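Local atomic coordinates of alanine racemase (Enterococcus faecalis, PDB entry 3E6E), a protein that belongs to the alanine racemase family, whose chains pair an N-terminal TIM-type barrel with a C-terminal domain rich in beta strands, and forms a two-chain assembly here. Residues Leu102-Ala107 with Leu127-Lys132; Glu160-Gly165 with Leu198-His203; Arg248-Leu253 with Gly328-Leu333; Arg292-Phe297 with Ala348-Thr353. The protein carries 1 engineered substitution. All blocks are in the same frame, centred on the assembly; numbering follows the deposited sequence.

Contact 1. Residues Leu102-Ala107 with Leu127-Lys132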
loop_
_atom_site.group_PDB
_atom_site.type_symbol
_atom_site.label_atom_id
_atom_site.label_comp_id
_atom_site.label_asym_id
_atom_site.label_seq_id
_atom_site.Cartn_x
_atom_site.Cartn_y
_atom_site.Cartn_z
ATOM N N LEU A 102 -25.997 -11.196 5.243
ATOM C CA LEU A 102 -24.680 -11.692 4.908
ATOM C C LEU A 102 -24.395 -12.997 5.623
ATOM O O LEU A 102 -24.903 -13.254 6.714
ATOM C CB LEU A 102 -23.640 -10.662 5.315
ATOM C CG LEU A 102 -23.956 -9.264 4.803
ATOM C CD1 LEU A 102 -23.176 -8.251 5.601
ATOM C CD2 LEU A 102 -23.636 -9.182 3.326
ATOM N N SER A 103 -23.586 -13.832 4.995
ATOM C CA SER A 103 -23.200 -15.081 5.613
ATOM C C SER A 103 -21.916 -14.795 6.392
ATOM O O SER A 103 -21.060 -14.043 5.932
ATOM C CB SER A 103 -22.961 -16.137 4.547
ATOM O OG SER A 103 -24.162 -16.398 3.842
ATOM N N VAL A 104 -21.797 -15.383 7.575
ATOM C CA VAL A 104 -20.630 -15.167 8.419
ATOM C C VAL A 104 -19.911 -16.457 8.765
ATOM O O VAL A 104 -20.508 -17.537 8.800
ATOM C CB VAL A 104 -21.009 -14.490 9.753
ATOM C CG1 VAL A 104 -21.756 -13.192 9.489
ATOM C CG2 VAL A 104 -21.860 -15.436 10.591
ATOM N N THR A 105 -18.620 -16.333 9.036
ATOM C CA THR A 105 -17.819 -17.479 9.414
ATOM C C THR A 105 -17.878 -17.554 10.924
ATOM O O THR A 105 -18.008 -16.539 11.590
ATOM C CB THR A 105 -16.358 -17.300 8.954
ATOM O OG1 THR A 105 -16.334 -17.159 7.525
ATOM C CG2 THR A 105 -15.511 -18.502 9.363
ATOM N N VAL A 106 -17.815 -18.761 11.461
ATOM C CA VAL A 106 -17.841 -18.953 12.906
ATOM C C VAL A 106 -16.848 -20.057 13.238
ATOM O O VAL A 106 -16.921 -21.155 12.685
ATOM C CB VAL A 106 -19.274 -19.326 13.400
ATOM C CG1 VAL A 106 -19.911 -20.308 12.463
ATOM C CG2 VAL A 106 -19.204 -19.920 14.787
ATOM N N ALA A 107 -15.907 -19.756 14.127
ATOM C CA ALA A 107 -14.881 -20.727 14.482
ATOM C C ALA A 107 -14.831 -21.107 15.959
ATOM O O ALA A 107 -13.835 -21.659 16.429
ATOM C CB ALA A 107 -13.527 -20.206 14.036
ATOM N N LEU A 127 -29.625 -16.280 10.716
ATOM C CA LEU A 127 -28.229 -15.921 10.566
ATOM C C LEU A 127 -27.552 -16.995 9.727
ATOM O O LEU A 127 -27.290 -18.096 10.216
ATOM C CB LEU A 127 -27.538 -15.828 11.930
ATOM C CG LEU A 127 -26.040 -15.474 11.897
ATOM C CD1 LEU A 127 -25.871 -14.031 11.456
ATOM C CD2 LEU A 127 -25.414 -15.676 13.266
ATOM N N ARG A 128 -27.285 -16.671 8.461
ATOM C CA ARG A 128 -26.634 -17.595 7.532
ATOM C C ARG A 128 -25.181 -17.775 7.982
ATOM O O ARG A 128 -24.346 -16.909 7.727
ATOM C CB ARG A 128 -26.674 -17.014 6.109
ATOM C CG ARG A 128 -27.937 -16.200 5.811
ATOM C CD ARG A 128 -27.932 -15.608 4.399
ATOM N NE ARG A 128 -28.598 -16.444 3.398
ATOM C CZ ARG A 128 -29.919 -16.513 3.238
ATOM N NH1 ARG A 128 -30.720 -15.796 4.012
ATOM N NH2 ARG A 128 -30.441 -17.296 2.299
ATOM N N VAL A 129 -24.883 -18.890 8.653
ATOM C CA VAL A 129 -23.531 -19.148 9.152
ATOM C C VAL A 129 -22.793 -20.271 8.442
ATOM O O VAL A 129 -23.395 -21.203 7.943
ATOM C CB VAL A 129 -23.515 -19.505 10.673
ATOM C CG1 VAL A 129 -24.469 -18.604 11.442
ATOM C CG2 VAL A 129 -23.851 -20.964 10.869
ATOM N N HIS A 130 -21.471 -20.160 8.412
ATOM C CA HIS A 130 -20.604 -21.165 7.814
ATOM C C HIS A 130 -19.636 -21.544 8.933
ATOM O O HIS A 130 -18.995 -20.668 9.534
ATOM C CB HIS A 130 -19.835 -20.587 6.619
ATOM C CG HIS A 130 -20.654 -20.456 5.372
ATOM N ND1 HIS A 130 -20.427 -21.225 4.250
ATOM C CD2 HIS A 130 -21.686 -19.635 5.060
ATOM C CE1 HIS A 130 -21.283 -20.882 3.303
ATOM N NE2 HIS A 130 -22.058 -19.919 3.768
ATOM N N LEU A 131 -19.546 -22.837 9.232
ATOM C CA LEU A 131 -18.670 -23.307 10.299
ATOM C C LEU A 131 -17.296 -23.683 9.784
ATOM O O LEU A 131 -17.136 -24.702 9.123
ATOM C CB LEU A 131 -19.317 -24.503 11.011
ATOM C CG LEU A 131 -20.310 -24.227 12.148
ATOM C CD1 LEU A 131 -21.217 -23.081 11.790
ATOM C CD2 LEU A 131 -21.125 -25.492 12.425
ATOM N N LYS A 132 -16.292 -22.870 10.086
ATOM C CA LYS A 132 -14.953 -23.192 9.606
ATOM C C LYS A 132 -14.211 -24.113 10.565
ATOM O O LYS A 132 -14.057 -23.816 11.750
ATOM C CB LYS A 132 -14.103 -21.927 9.369
ATOM C CG LYS A 132 -12.780 -22.244 8.628
ATOM C CD LYS A 132 -11.774 -21.083 8.577
ATOM C CE LYS A 132 -10.463 -21.508 7.882
ATOM N NZ LYS A 132 -9.413 -20.438 7.852
#
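The V104 and V129 side chains cross at a slant on neighbouring parallel strands, V104 CG2 meeting V129 CG1 at 4.2 Å. V104 CG2, lodged between its own backbone N and carbonyl carbon, also faces L127 CD1 at 4.3 Å, so one methyl meets both L127 and V129, two residues apart. V106 and L131 continue this apolar face, pointing the same way, and V106 CG1 reaches V129 CB at 4.1 Å; the beta-branched valines suit an extended backbone. Beneath them the backbones are laced by V104 N to R128 O (3.0 Å), H130 N to V104 O (2.8 Å), V106 N to H130 O and a longer K132 N to V106 O. On the other face T105 drops its CG2 methyl onto K132 CB, 3.7 Å away, while H130 leans its CD2 against S103 CB at 3.8 Å. Small S103 leaves room for that ring and also takes R128 CB against its OG. E164 binds S103 OG, H130 NE2 and R128 NE, while H130 ND1 bonds H203. V104 and V106 meet helix 109-117 (W111, with L112 touching V106), whereas T105 and H130 face L84 and F167. Two parallel strands joined by a covering helix form the classic beta-alpha-beta unit of a TIM barrel.

Contact 2. Residues Glu160-Gly165 with Leu198-His203; sequences EFLWEG and LPRYVH
W163 lays one face of its six-membered ring over the ring of P199, a CH-pi contact made chiefly by P199 CG, toward the rim of the indole. The model brings CG somewhat too close, so the exact spacing is doubtful, but P199 CD lies at 3.7 Å from W163 CH2. A broad aromatic face suits the compact, largely apolar pyrrolidine ring. W163 reaches P199 because its CG is anti to the backbone N (chi1 -175°). Beyond the proline, the E164 carbonyl accepts a hydrogen bond from Y201 N at 2.8 Å, fairly straight at 156°. G165 follows, and its lack of a side chain lets Y201 O come within 3.0 Å of G165 CA, in a parallel bridge between the two. E164 CG hangs 4.3 Å over the centre of the R200 guanidinium plane, and E164 OE1 lies 3.9 Å from Y201 CE1, the carboxylate turned 67° to the phenol ring. R128 is the salt-bridge partner of that carboxylate, which also receives hydrogen bonds from S103 and H130. W163 is covered by V152, V155 and Q156 of helix 145-158, Y201 meets F36 edge-to-face, and the whole corner leads into strands 165-167 and 201-203, adjacent in the parallel barrel sheet.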
loop_
_atom_site.group_PDB
_atom_site.type_symbol
_atom_site.label_atom_id
_atom_site.label_comp_id
_atom_site.label_asym_id
_atom_site.label_seq_id
_atom_site.Cartn_x
_atom_site.Cartn_y
_atom_site.Cartn_z
ATOM N N GLU A 160 -32.803 -19.415 14.994
ATOM C CA GLU A 160 -32.350 -18.088 14.595
ATOM C C GLU A 160 -31.159 -18.176 13.646
ATOM O O GLU A 160 -30.828 -17.209 12.959
ATOM C CB GLU A 160 -31.983 -17.255 15.824
ATOM C CG GLU A 160 -33.175 -16.835 16.668
ATOM C CD GLU A 160 -33.202 -17.522 18.020
ATOM O OE1 GLU A 160 -33.542 -16.855 19.020
ATOM O OE2 GLU A 160 -32.885 -18.729 18.082
ATOM N N PHE A 161 -30.519 -19.340 13.613
ATOM C CA PHE A 161 -29.399 -19.570 12.715
ATOM C C PHE A 161 -29.941 -20.284 11.479
ATOM O O PHE A 161 -31.142 -20.513 11.360
ATOM C CB PHE A 161 -28.358 -20.477 13.386
ATOM C CG PHE A 161 -27.777 -19.916 14.656
ATOM C CD1 PHE A 161 -26.939 -18.804 14.626
ATOM C CD2 PHE A 161 -28.051 -20.510 15.879
ATOM C CE1 PHE A 161 -26.387 -18.296 15.793
ATOM C CE2 PHE A 161 -27.502 -20.006 17.054
ATOM C CZ PHE A 161 -26.668 -18.897 17.011
ATOM N N LEU A 162 -29.044 -20.631 10.561
ATOM C CA LEU A 162 -29.418 -21.381 9.369
ATOM C C LEU A 162 -28.371 -22.437 9.030
ATOM O O LEU A 162 -28.707 -23.556 8.642
ATOM C CB LEU A 162 -29.615 -20.437 8.181
ATOM C CG LEU A 162 -29.759 -21.094 6.808
ATOM C CD1 LEU A 162 -30.836 -22.168 6.837
ATOM C CD2 LEU A 162 -30.064 -20.052 5.743
ATOM N N TRP A 163 -27.101 -22.075 9.181
ATOM C CA TRP A 163 -26.003 -22.944 8.776
ATOM C C TRP A 163 -25.867 -23.275 7.294
ATOM O O TRP A 163 -26.198 -24.381 6.862
ATOM C CB TRP A 163 -26.063 -24.272 9.532
ATOM C CG TRP A 163 -24.894 -25.168 9.263
ATOM C CD1 TRP A 163 -23.591 -24.792 9.103
ATOM C CD2 TRP A 163 -24.917 -26.593 9.123
ATOM N NE1 TRP A 163 -22.804 -25.895 8.872
ATOM C CE2 TRP A 163 -23.595 -27.015 8.880
ATOM C CE3 TRP A 163 -25.926 -27.562 9.180
ATOM C CZ2 TRP A 163 -23.257 -28.354 8.694
ATOM C CZ3 TRP A 163 -25.588 -28.890 8.995
ATOM C CH2 TRP A 163 -24.266 -29.273 8.756
ATOM N N GLU A 164 -25.377 -22.313 6.519
ATOM C CA GLU A 164 -25.342 -22.424 5.085
ATOM C C GLU A 164 -24.279 -23.402 4.650
ATOM O O GLU A 164 -24.369 -23.962 3.559
ATOM C CB GLU A 164 -25.067 -21.060 4.477
ATOM C CG GLU A 164 -26.086 -20.636 3.467
ATOM C CD GLU A 164 -25.911 -19.198 3.089
ATOM O OE1 GLU A 164 -24.852 -18.863 2.512
ATOM O OE2 GLU A 164 -26.833 -18.405 3.386
ATOM N N GLY A 165 -23.263 -23.611 5.483
ATOM C CA GLY A 165 -22.232 -24.555 5.089
ATOM C C GLY A 165 -21.055 -24.775 6.011
ATOM O O GLY A 165 -20.947 -24.165 7.068
ATOM N N LEU A 198 -25.563 -32.489 5.975
ATOM C CA LEU A 198 -24.692 -31.435 5.460
ATOM C C LEU A 198 -25.539 -30.255 5.007
ATOM O O LEU A 198 -26.714 -30.414 4.691
ATOM C CB LEU A 198 -23.881 -31.958 4.284
ATOM C CG LEU A 198 -23.075 -33.215 4.593
ATOM C CD1 LEU A 198 -22.562 -33.833 3.308
ATOM C CD2 LEU A 198 -21.940 -32.863 5.528
ATOM N N PRO A 199 -24.952 -29.054 4.953
ATOM C CA PRO A 199 -25.671 -27.848 4.539
ATOM C C PRO A 199 -25.629 -27.598 3.043
ATOM O O PRO A 199 -25.194 -28.451 2.281
ATOM C CB PRO A 199 -24.985 -26.745 5.335
ATOM C CG PRO A 199 -23.601 -27.328 5.701
ATOM C CD PRO A 199 -23.540 -28.752 5.204
ATOM N N ARG A 200 -26.085 -26.424 2.626
ATOM C CA ARG A 200 -26.115 -26.074 1.213
ATOM C C ARG A 200 -24.741 -26.085 0.590
ATOM O O ARG A 200 -24.570 -26.546 -0.534
ATOM C CB ARG A 200 -26.723 -24.687 1.020
ATOM C CG ARG A 200 -27.069 -24.352 -0.428
ATOM C CD ARG A 200 -27.638 -22.940 -0.549
ATOM N NE ARG A 200 -28.619 -22.641 0.502
ATOM C CZ ARG A 200 -29.290 -21.495 0.609
ATOM N NH1 ARG A 200 -29.101 -20.520 -0.279
ATOM N NH2 ARG A 200 -30.129 -21.312 1.626
ATOM N N TYR A 201 -23.759 -25.575 1.327
ATOM C CA TYR A 201 -22.383 -25.490 0.832
ATOM C C TYR A 201 -21.340 -26.295 1.609
ATOM O O TYR A 201 -21.285 -26.261 2.834
ATOM C CB TYR A 201 -21.945 -24.023 0.793
ATOM C CG TYR A 201 -22.786 -23.158 -0.107
ATOM C CD1 TYR A 201 -23.590 -22.151 0.418
ATOM C CD2 TYR A 201 -22.755 -23.323 -1.487
ATOM C CE1 TYR A 201 -24.343 -21.316 -0.414
ATOM C CE2 TYR A 201 -23.502 -22.498 -2.329
ATOM C CZ TYR A 201 -24.290 -21.493 -1.788
ATOM O OH TYR A 201 -24.998 -20.647 -2.621
ATOM N N VAL A 202 -20.510 -27.023 0.876
ATOM C CA VAL A 202 -19.457 -27.813 1.482
ATOM C C VAL A 202 -18.243 -27.477 0.629
ATOM O O VAL A 202 -18.047 -28.039 -0.450
ATOM C CB VAL A 202 -19.805 -29.309 1.421
ATOM C CG1 VAL A 202 -18.815 -30.117 2.262
ATOM C CG2 VAL A 202 -21.225 -29.509 1.920
ATOM N N HIS A 203 -17.439 -26.535 1.116
ATOM C CA HIS A 203 -16.282 -26.061 0.369
ATOM C C HIS A 203 -14.925 -26.069 1.044
ATOM O O HIS A 203 -14.785 -25.739 2.218
ATOM C CB HIS A 203 -16.576 -24.658 -0.151
ATOM C CG HIS A 203 -17.217 -23.752 0.856
ATOM N ND1 HIS A 203 -16.498 -22.861 1.623
ATOM C CD2 HIS A 203 -18.518 -23.564 1.183
ATOM C CE1 HIS A 203 -17.329 -22.158 2.375
ATOM N NE2 HIS A 203 -18.560 -22.565 2.127
#

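Contact 3. Residues Arg248-Leu253 with Gly328-Leu333; sequences RLTSEL and GPVVTL. Engineered in segment 328-333: P329 (natural residue Ser).
S251 and V331 exchange two short backbone hydrogen bonds, V331 N to S251 O at 2.6 Å and S251 N to V331 O at 2.7 Å, forming the hydrogen-bonded pair at the middle of an antiparallel ladder. The first is bent at the acceptor: V331 N lies 47° out of the S251 carbonyl plane, whereas S251 N meets V331 O in plane. Outward from this pair L333 N binds L249 O (2.9 Å), and at the far end G328 N binds L253 O (2.9 Å), with a weak bond from L253 N to P329 O. G328 has a positive phi that glycine accepts readily. Side chains pack on the faces of the ladder. L249 CD2 rests on L333 CB at 3.8 Å, and V331 sends CG2, anti to its carbonyl carbon, across L253 CG at 3.9 Å, the two side chains nearly perpendicular. L253 CD1 touches CD of P329, an engineered residue, at 4.0 Å. On the face of T250 and T332, T250 CG2 makes a diagonal touch with V330 CG1 at 4.0 Å; threonine and valine, both beta-branched, suit a strand. S251 and V331 lean on V282 of strand 277-282, T250 reaches H12 of strand 10-12, and T332 and L333 pack on strand 298-301, so the pair lies within the mixed sheet of the C-terminal domain.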
loop_
_atom_site.group_PDB
_atom_site.type_symbol
_atom_site.label_atom_id
_atom_site.label_comp_id
_atom_site.label_asym_id
_atom_site.label_seq_id
_atom_site.Cartn_x
_atom_site.Cartn_y
_atom_site.Cartn_z
ATOM N N ARG A 248 -2.589 -4.445 -15.183
ATOM C CA ARG A 248 -1.650 -3.781 -16.090
ATOM C C ARG A 248 -1.252 -2.445 -15.457
ATOM O O ARG A 248 -2.090 -1.742 -14.880
ATOM C CB ARG A 248 -2.314 -3.554 -17.443
ATOM C CG ARG A 248 -1.360 -3.561 -18.593
ATOM C CD ARG A 248 -2.099 -3.569 -19.924
ATOM N NE ARG A 248 -1.136 -3.531 -21.023
ATOM C CZ ARG A 248 -0.376 -2.479 -21.330
ATOM N NH1 ARG A 248 -0.470 -1.358 -20.632
ATOM N NH2 ARG A 248 0.509 -2.566 -22.314
ATOM N N LEU A 249 0.022 -2.090 -15.553
ATOM C CA LEU A 249 0.484 -0.845 -14.940
ATOM C C LEU A 249 1.356 -0.006 -15.860
ATOM O O LEU A 249 2.385 -0.479 -16.363
ATOM C CB LEU A 249 1.258 -1.168 -13.671
ATOM C CG LEU A 249 1.974 -0.046 -12.938
ATOM C CD1 LEU A 249 0.975 0.941 -12.327
ATOM C CD2 LEU A 249 2.814 -0.677 -11.848
ATOM N N THR A 250 0.958 1.248 -16.064
ATOM C CA THR A 250 1.705 2.153 -16.935
ATOM C C THR A 250 1.915 3.519 -16.320
ATOM O O THR A 250 1.335 3.866 -15.287
ATOM C CB THR A 250 0.979 2.392 -18.279
ATOM O OG1 THR A 250 -0.381 2.764 -18.016
ATOM C CG2 THR A 250 1.034 1.160 -19.177
ATOM N N SER A 251 2.758 4.298 -16.981
ATOM C CA SER A 251 3.046 5.663 -16.568
ATOM C C SER A 251 3.711 6.277 -17.784
ATOM O O SER A 251 3.554 5.763 -18.896
ATOM C CB SER A 251 4.000 5.685 -15.375
ATOM O OG SER A 251 4.081 6.989 -14.819
ATOM N N GLU A 252 4.444 7.367 -17.597
ATOM C CA GLU A 252 5.134 7.979 -18.728
ATOM C C GLU A 252 6.239 8.929 -18.305
ATOM O O GLU A 252 6.213 9.492 -17.213
ATOM C CB GLU A 252 4.137 8.707 -19.646
ATOM C CG GLU A 252 3.566 10.001 -19.103
ATOM C CD GLU A 252 2.443 10.553 -19.983
ATOM O OE1 GLU A 252 2.117 11.759 -19.877
ATOM O OE2 GLU A 252 1.879 9.771 -20.778
ATOM N N LEU A 253 7.215 9.083 -19.196
ATOM C CA LEU A 253 8.359 9.954 -18.987
ATOM C C LEU A 253 7.914 11.397 -18.824
ATOM O O LEU A 253 7.220 11.935 -19.681
ATOM C CB LEU A 253 9.296 9.843 -20.181
ATOM C CG LEU A 253 10.017 8.508 -20.291
ATOM C CD1 LEU A 253 10.757 8.429 -21.597
ATOM C CD2 LEU A 253 10.963 8.350 -19.117
ATOM N N GLY A 328 6.961 12.197 -22.545
ATOM C CA GLY A 328 5.675 11.699 -23.006
ATOM C C GLY A 328 5.526 10.251 -23.450
ATOM O O GLY A 328 4.409 9.743 -23.429
ATOM N N PRO A 329 6.594 9.565 -23.887
ATOM C CA PRO A 329 6.399 8.172 -24.299
ATOM C C PRO A 329 5.828 7.356 -23.128
ATOM O O PRO A 329 6.135 7.637 -21.964
ATOM C CB PRO A 329 7.809 7.723 -24.680
ATOM C CG PRO A 329 8.463 8.985 -25.131
ATOM C CD PRO A 329 7.991 9.980 -24.095
ATOM N N VAL A 330 5.004 6.355 -23.428
ATOM C CA VAL A 330 4.410 5.529 -22.371
ATOM C C VAL A 330 5.405 4.607 -21.680
ATOM O O VAL A 330 6.187 3.911 -22.329
ATOM C CB VAL A 330 3.264 4.639 -22.903
ATOM C CG1 VAL A 330 2.764 3.718 -21.786
ATOM C CG2 VAL A 330 2.126 5.503 -23.423
ATOM N N VAL A 331 5.376 4.612 -20.356
ATOM C CA VAL A 331 6.255 3.745 -19.606
ATOM C C VAL A 331 5.442 2.564 -19.120
ATOM O O VAL A 331 4.477 2.719 -18.359
ATOM C CB VAL A 331 6.871 4.459 -18.402
ATOM C CG1 VAL A 331 7.579 3.444 -17.502
ATOM C CG2 VAL A 331 7.868 5.515 -18.890
ATOM N N THR A 332 5.832 1.379 -19.572
ATOM C CA THR A 332 5.147 0.162 -19.192
ATOM C C THR A 332 5.863 -0.603 -18.075
ATOM O O THR A 332 6.932 -1.183 -18.285
ATOM C CB THR A 332 4.994 -0.745 -20.402
ATOM O OG1 THR A 332 4.382 -0.002 -21.469
ATOM C CG2 THR A 332 4.134 -1.957 -20.046
ATOM N N LEU A 333 5.270 -0.597 -16.885
ATOM C CA LEU A 333 5.852 -1.301 -15.752
ATOM C C LEU A 333 5.328 -2.738 -15.641
ATOM O O LEU A 333 6.082 -3.659 -15.316
ATOM C CB LEU A 333 5.586 -0.532 -14.454
ATOM C CG LEU A 333 6.321 0.815 -14.313
ATOM C CD1 LEU A 333 5.625 1.888 -15.129
ATOM C CD2 LEU A 333 6.357 1.226 -12.866
#

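Contact 4. Residues Arg292-Phe297 with Ala348-Thr353; sequences RHLQGF and AEKLET
K350, in the last turn of helix 344-351, stretches along F297 to the type II beta turn L294-F297, and the helix itself closes in a Schellman motif. CG of K350 points away from the backbone N, in the anti position (chi1 166°), and the chain bends at the next bond (chi2 71°) before running out extended, which carries the amine past the phenylalanine ring to the turn. The two side chains slide past each other in opposite directions, with K350 CB 3.5 Å from F297 CD1. A long aliphatic stem ending in a charge is apt here: the stem runs against the CD1-CE1 side of the ring while NZ donates to Q295 O, a very short bond whose details are doubtful because the oxygen's place is uncertain. G296 holds the third position of the turn with phi at 83°, where a side chain would jam against the preceding carbonyl. L294 CD2 touches K350 CG at 3.9 Å and carries on to L351. H293 adds its CB, 3.9 Å from L351 CD1, and packs also on L351 of the second subunit, while R292 N bonds E357 of that subunit, placing this corner at the dimer interface. E352 has left the helix with a positive phi, and T353 N closes back onto A348 O at 3.0 Å. L294 CD2 ends against L351 CD1 at 3.5 Å.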
loop_
_atom_site.group_PDB
_atom_site.type_symbol
_atom_site.label_atom_id
_atom_site.label_comp_id
_atom_site.label_asym_id
_atom_site.label_seq_id
_atom_site.Cartn_x
_atom_site.Cartn_y
_atom_site.Cartn_z
ATOM N N ARG A 292 11.052 0.255 -2.963
ATOM C CA ARG A 292 12.460 0.548 -3.141
ATOM C C ARG A 292 13.290 -0.616 -3.657
ATOM O O ARG A 292 14.285 -0.411 -4.352
ATOM C CB ARG A 292 13.030 1.096 -1.825
ATOM C CG ARG A 292 12.437 2.472 -1.471
ATOM C CD ARG A 292 12.721 2.946 -0.053
ATOM N NE ARG A 292 14.091 3.404 0.121
ATOM C CZ ARG A 292 15.067 2.676 0.660
ATOM N NH1 ARG A 292 14.817 1.443 1.087
ATOM N NH2 ARG A 292 16.296 3.179 0.766
ATOM N N HIS A 293 12.899 -1.844 -3.352
ATOM C CA HIS A 293 13.693 -2.960 -3.849
ATOM C C HIS A 293 13.480 -3.271 -5.310
ATOM O O HIS A 293 13.893 -4.325 -5.787
ATOM C CB HIS A 293 13.442 -4.213 -3.041
ATOM C CG HIS A 293 14.183 -4.242 -1.748
ATOM N ND1 HIS A 293 13.732 -3.592 -0.620
ATOM C CD2 HIS A 293 15.354 -4.827 -1.410
ATOM C CE1 HIS A 293 14.596 -3.781 0.360
ATOM N NE2 HIS A 293 15.588 -4.526 -0.093
ATOM N N LEU A 294 12.839 -2.370 -6.035
ATOM C CA LEU A 294 12.634 -2.644 -7.440
ATOM C C LEU A 294 13.790 -2.098 -8.264
ATOM O O LEU A 294 13.773 -2.191 -9.498
ATOM C CB LEU A 294 11.296 -2.065 -7.923
ATOM C CG LEU A 294 10.054 -2.858 -7.504
ATOM C CD1 LEU A 294 8.820 -2.100 -7.888
ATOM C CD2 LEU A 294 10.045 -4.198 -8.172
ATOM N N GLN A 295 14.781 -1.509 -7.594
ATOM C CA GLN A 295 15.948 -0.988 -8.307
ATOM C C GLN A 295 16.553 -2.120 -9.112
ATOM O O GLN A 295 16.514 -3.276 -8.690
ATOM C CB GLN A 295 17.033 -0.507 -7.356
ATOM C CG GLN A 295 16.805 0.807 -6.687
ATOM C CD GLN A 295 18.023 1.234 -5.894
ATOM O OE1 GLN A 295 19.071 1.564 -6.456
ATOM N NE2 GLN A 295 17.896 1.215 -4.575
ATOM N N GLY A 296 17.141 -1.789 -10.253
ATOM C CA GLY A 296 17.755 -2.816 -11.076
ATOM C C GLY A 296 16.722 -3.501 -11.941
ATOM O O GLY A 296 17.061 -4.133 -12.943
ATOM N N PHE A 297 15.457 -3.397 -11.538
ATOM C CA PHE A 297 14.377 -3.993 -12.307
ATOM C C PHE A 297 14.289 -3.106 -13.551
ATOM O O PHE A 297 14.612 -1.923 -13.490
ATOM C CB PHE A 297 13.056 -3.944 -11.519
ATOM C CG PHE A 297 11.998 -4.884 -12.039
ATOM C CD1 PHE A 297 12.087 -6.253 -11.799
ATOM C CD2 PHE A 297 10.911 -4.403 -12.770
ATOM C CE1 PHE A 297 11.109 -7.132 -12.275
ATOM C CE2 PHE A 297 9.929 -5.270 -13.254
ATOM C CZ PHE A 297 10.024 -6.636 -13.008
ATOM N N ALA A 348 7.094 -9.763 -8.424
ATOM C CA ALA A 348 7.087 -10.484 -7.154
ATOM C C ALA A 348 8.446 -11.107 -6.893
ATOM O O ALA A 348 8.981 -11.022 -5.789
ATOM C CB ALA A 348 6.010 -11.572 -7.175
ATOM N N GLU A 349 9.004 -11.742 -7.916
ATOM C CA GLU A 349 10.297 -12.379 -7.766
ATOM C C GLU A 349 11.399 -11.384 -7.448
ATOM O O GLU A 349 12.259 -11.665 -6.620
ATOM C CB GLU A 349 10.638 -13.193 -9.013
ATOM C CG GLU A 349 9.796 -14.444 -9.099
ATOM C CD GLU A 349 10.087 -15.278 -10.316
ATOM O OE1 GLU A 349 9.430 -16.329 -10.455
ATOM O OE2 GLU A 349 10.954 -14.899 -11.135
ATOM N N LYS A 350 11.370 -10.216 -8.081
ATOM C CA LYS A 350 12.379 -9.196 -7.827
ATOM C C LYS A 350 12.200 -8.661 -6.418
ATOM O O LYS A 350 13.155 -8.231 -5.781
ATOM C CB LYS A 350 12.234 -8.048 -8.823
ATOM C CG LYS A 350 13.010 -6.791 -8.448
ATOM C CD LYS A 350 14.517 -6.971 -8.590
ATOM C CE LYS A 350 15.264 -5.777 -7.995
ATOM N NZ LYS A 350 16.677 -5.727 -8.450
ATOM N N LEU A 351 10.961 -8.693 -5.944
ATOM C CA LEU A 351 10.622 -8.216 -4.608
ATOM C C LEU A 351 10.785 -9.333 -3.564
ATOM O O LEU A 351 10.723 -9.091 -2.363
ATOM C CB LEU A 351 9.184 -7.679 -4.623
ATOM C CG LEU A 351 8.965 -6.179 -4.386
ATOM C CD1 LEU A 351 10.169 -5.368 -4.854
ATOM C CD2 LEU A 351 7.717 -5.744 -5.112
ATOM N N GLU A 352 10.994 -10.554 -4.044
ATOM C CA GLU A 352 11.269 -11.686 -3.166
ATOM C C GLU A 352 10.030 -12.082 -2.370
ATOM O O GLU A 352 10.133 -12.557 -1.240
ATOM C CB GLU A 352 12.422 -11.357 -2.216
ATOM C CG GLU A 352 13.764 -11.182 -2.905
ATOM C CD GLU A 352 14.892 -11.879 -2.170
ATOM O OE1 GLU A 352 14.928 -11.806 -0.924
ATOM O OE2 GLU A 352 15.744 -12.501 -2.839
ATOM N N THR A 353 8.860 -11.882 -2.968
ATOM C CA THR A 353 7.609 -12.348 -2.380
ATOM C C THR A 353 6.707 -12.913 -3.472
ATOM O O THR A 353 7.185 -13.380 -4.505
ATOM C CB THR A 353 6.873 -11.185 -1.688
ATOM O OG1 THR A 353 6.626 -10.140 -2.636
ATOM C CG2 THR A 353 7.777 -10.518 -0.662
#

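Contacts 1 and 2 belong to the N-terminal barrel and come first along the chain, one closing before the other opens; their centres are about 8 Å apart, and V129 O probably accepts a hydrogen bond from E164 N between them. Contacts 3 and 4 lie in the C-terminal domain, on the opposite side of the chain's centre, roughly 39 to 48 Å from the first two, centre to centre. Their segments alternate in sequence, and their centres are about 18 Å apart. Strand 298-301, which starts right after 292-297, pairs with 330-332 and so ties contact 4 to contact 3. Contacts 1 and 2 thus lie in the parallel barrel sheet and its adjoining loop, contacts 3 and 4 in the mixed-sheet domain.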